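Local structure of hydroxylacyl-CoA dehydrogenase (Streptomyces coelicolor, 5BKA) at residues Q23-G27 and R28-G32. The protein belongs to the NTF2-like superfamily with a SnoaL-like domain and probably acts in the biosynthesis of the polyketide actinorhodin. Sequence-based numbering, arbitrary orientation.
Sequences QKLDG and RDFAG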
ATOM      1  N   GLN B  23      -0.098   0.394 -12.486  1.00 34.50           N
ATOM      2  CA  GLN B  23      -0.097   1.751 -13.020  1.00 37.31           C
ATOM      3  C   GLN B  23      -0.384   1.761 -14.516  1.00 37.10           C
ATOM      4  O   GLN B  23      -1.009   2.700 -15.020  1.00 38.12           O
ATOM      5  CB  GLN B  23       1.239   2.434 -12.721  1.00 35.87           C
ATOM      6  CG  GLN B  23       1.372   2.903 -11.279  1.00 34.81           C
ATOM      7  CD  GLN B  23       2.574   3.803 -11.062  1.00 35.51           C
ATOM      8  OE1 GLN B  23       3.023   4.491 -11.978  1.00 36.99           O
ATOM      9  NE2 GLN B  23       3.101   3.802  -9.842  1.00 36.59           N
ATOM     10  N   LYS B  24       0.068   0.732 -15.235  1.00 37.49           N
ATOM     11  CA  LYS B  24      -0.318   0.569 -16.634  1.00 39.00           C
ATOM     12  C   LYS B  24      -1.820   0.339 -16.766  1.00 39.69           C
ATOM     13  O   LYS B  24      -2.492   1.009 -17.560  1.00 40.30           O
ATOM     14  CB  LYS B  24       0.475  -0.578 -17.260  1.00 39.47           C
ATOM     15  CG  LYS B  24       1.964  -0.279 -17.374  1.00 40.14           C
ATOM     16  CD  LYS B  24       2.728  -1.404 -18.044  1.00 40.95           C
ATOM     17  CE  LYS B  24       4.203  -1.053 -18.164  1.00 43.46           C
ATOM     18  NZ  LYS B  24       4.954  -2.047 -18.972  1.00 43.48           N
ATOM     19  N   LEU B  25      -2.359  -0.619 -16.005  1.00 37.75           N
ATOM     20  CA  LEU B  25      -3.792  -0.906 -16.049  1.00 37.91           C
ATOM     21  C   LEU B  25      -4.617   0.345 -15.774  1.00 38.25           C
ATOM     22  O   LEU B  25      -5.557   0.660 -16.513  1.00 39.56           O
ATOM     23  CB  LEU B  25      -4.133  -2.008 -15.044  1.00 36.61           C
ATOM     24  CG  LEU B  25      -5.616  -2.366 -14.894  1.00 38.61           C
ATOM     25  CD1 LEU B  25      -6.136  -3.047 -16.150  1.00 38.31           C
ATOM     26  CD2 LEU B  25      -5.848  -3.244 -13.669  1.00 35.62           C
ATOM     27  N   ASP B  26      -4.291   1.062 -14.697  1.00 37.28           N
ATOM     28  CA  ASP B  26      -5.042   2.257 -14.330  1.00 37.72           C
ATOM     29  C   ASP B  26      -4.809   3.423 -15.285  1.00 39.40           C
ATOM     30  O   ASP B  26      -5.646   4.332 -15.345  1.00 40.42           O
ATOM     31  CB  ASP B  26      -4.686   2.673 -12.904  1.00 36.38           C
ATOM     32  CG  ASP B  26      -5.180   1.679 -11.865  1.00 36.53           C
ATOM     33  OD1 ASP B  26      -6.218   1.033 -12.114  1.00 35.43           O
ATOM     34  OD2 ASP B  26      -4.532   1.538 -10.802  1.00 33.88           O
ATOM     35  N   GLY B  27      -3.698   3.419 -16.019  1.00 39.96           N
ATOM     36  CA  GLY B  27      -3.417   4.366 -17.075  1.00 41.90           C
ATOM     37  C   GLY B  27      -3.961   3.978 -18.426  1.00 43.50           C
ATOM     38  O   GLY B  27      -3.556   4.575 -19.429  1.00 50.32           O
ATOM     39  N   ARG B  28      -4.885   3.016 -18.473  1.00 43.13           N
ATOM     40  CA  ARG B  28      -5.439   2.496 -19.722  1.00 48.04           C
ATOM     41  C   ARG B  28      -4.384   1.982 -20.688  1.00 45.47           C
ATOM     42  O   ARG B  28      -4.562   2.091 -21.907  1.00 47.44           O
ATOM     43  CB  ARG B  28      -6.250   3.538 -20.470  1.00 52.72           C
ATOM     44  CG  ARG B  28      -7.660   3.720 -20.138  1.00 58.48           C
ATOM     45  CD  ARG B  28      -8.050   5.137 -19.923  1.00 61.18           C
ATOM     46  NE  ARG B  28      -7.750   5.860 -21.164  1.00 69.51           N
ATOM     47  CZ  ARG B  28      -8.483   6.832 -21.700  1.00 72.01           C
ATOM     48  NH1 ARG B  28      -9.795   6.941 -21.395  1.00 75.11           N
ATOM     49  NH2 ARG B  28      -8.014   7.472 -22.757  1.00 70.91           N
ATOM     50  N   ASP B  29      -3.289   1.438 -20.167  1.00 44.16           N
ATOM     51  CA  ASP B  29      -2.320   0.729 -20.994  1.00 44.92           C
ATOM     52  C   ASP B  29      -2.645  -0.761 -20.941  1.00 44.21           C
ATOM     53  O   ASP B  29      -1.946  -1.555 -20.317  1.00 43.01           O
ATOM     54  CB  ASP B  29      -0.909   1.023 -20.515  1.00 44.38           C
ATOM     55  CG  ASP B  29       0.151   0.372 -21.373  1.00 49.04           C
ATOM     56  OD1 ASP B  29      -0.172  -0.102 -22.480  1.00 46.96           O
ATOM     57  OD2 ASP B  29       1.317   0.353 -20.930  1.00 49.57           O
ATOM     58  N   PHE B  30      -3.758  -1.123 -21.582  1.00 45.17           N
ATOM     59  CA  PHE B  30      -4.241  -2.500 -21.487  1.00 44.72           C
ATOM     60  C   PHE B  30      -3.288  -3.480 -22.164  1.00 47.34           C
ATOM     61  O   PHE B  30      -3.109  -4.608 -21.690  1.00 48.02           O
ATOM     62  CB  PHE B  30      -5.645  -2.599 -22.078  1.00 45.98           C
ATOM     63  CG  PHE B  30      -6.646  -1.735 -21.379  1.00 45.57           C
ATOM     64  CD1 PHE B  30      -6.681  -1.682 -19.995  1.00 48.39           C
ATOM     65  CD2 PHE B  30      -7.534  -0.956 -22.096  1.00 49.10           C
ATOM     66  CE1 PHE B  30      -7.594  -0.876 -19.338  1.00 48.30           C
ATOM     67  CE2 PHE B  30      -8.448  -0.149 -21.449  1.00 47.27           C
ATOM     68  CZ  PHE B  30      -8.479  -0.108 -20.069  1.00 48.86           C
ATOM     69  N   ALA B  31      -2.670  -3.074 -23.277  1.00 48.21           N
ATOM     70  CA  ALA B  31      -1.688  -3.934 -23.932  1.00 48.05           C
ATOM     71  C   ALA B  31      -0.430  -4.083 -23.081  1.00 48.00           C
ATOM     72  O   ALA B  31       0.116  -5.186 -22.956  1.00 46.63           O
ATOM     73  CB  ALA B  31      -1.343  -3.378 -25.313  1.00 50.50           C
ATOM     74  N   GLY B  32       0.046  -2.983 -22.493  1.00 46.11           N
ATOM     75  CA  GLY B  32       1.184  -3.073 -21.592  1.00 45.00           C
ATOM     76  C   GLY B  32       0.896  -3.935 -20.379  1.00 43.04           C
ATOM     77  O   GLY B  32       1.759  -4.688 -19.921  1.00 42.64           O
TER
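Lys24 and Asp29 meet in a local, surface turn contact where helix 10-26 ends and, after a short loop, helix 30-35 begins. The joint illustrates how one helix can be closed and the next opened within a few residues. Asp29 N donates to Lys24 O at 2.8 Å, and Arg28 N to Leu25 O at 3.1 Å. Arg28, at positive phi (56°), is the C-prime residue of the Schellman motif that these two bonds define and that ends helix 10-26. In the SnoaL-like domain, of the NTF2 clan, it turns the chain from the long helix into the short one. Asp29 then serves as N-cap: chi1 of -177° sets CG beside its own carbonyl carbon, turning the carboxylate forward along the chain, where Gly32 N meets OD1 at 2.9 Å from above the carboxylate plane (60° out of it). The other carboxylate oxygen, OD2, lies alongside the extended Lys24 chain, 3.7 Å from CD, while Lys24 NZ stays 4.8 Å from OD2, too far for a salt bridge. Were Asp29 replaced by alanine, Gly32 N would probably lose its capping acceptor and helix 30-35 fray at its start. Facing helix 54-67, Leu25 CD1 approaches Phe30 CD1 at 4.1 Å, and both side chains rest on Leu62; the Phe30 ring also makes an edge-to-face contact with His66. Nearby, buried Asp26 hydrogen-bonds through OD1 to His78 and through OD2 to Tyr98 of the second subunit.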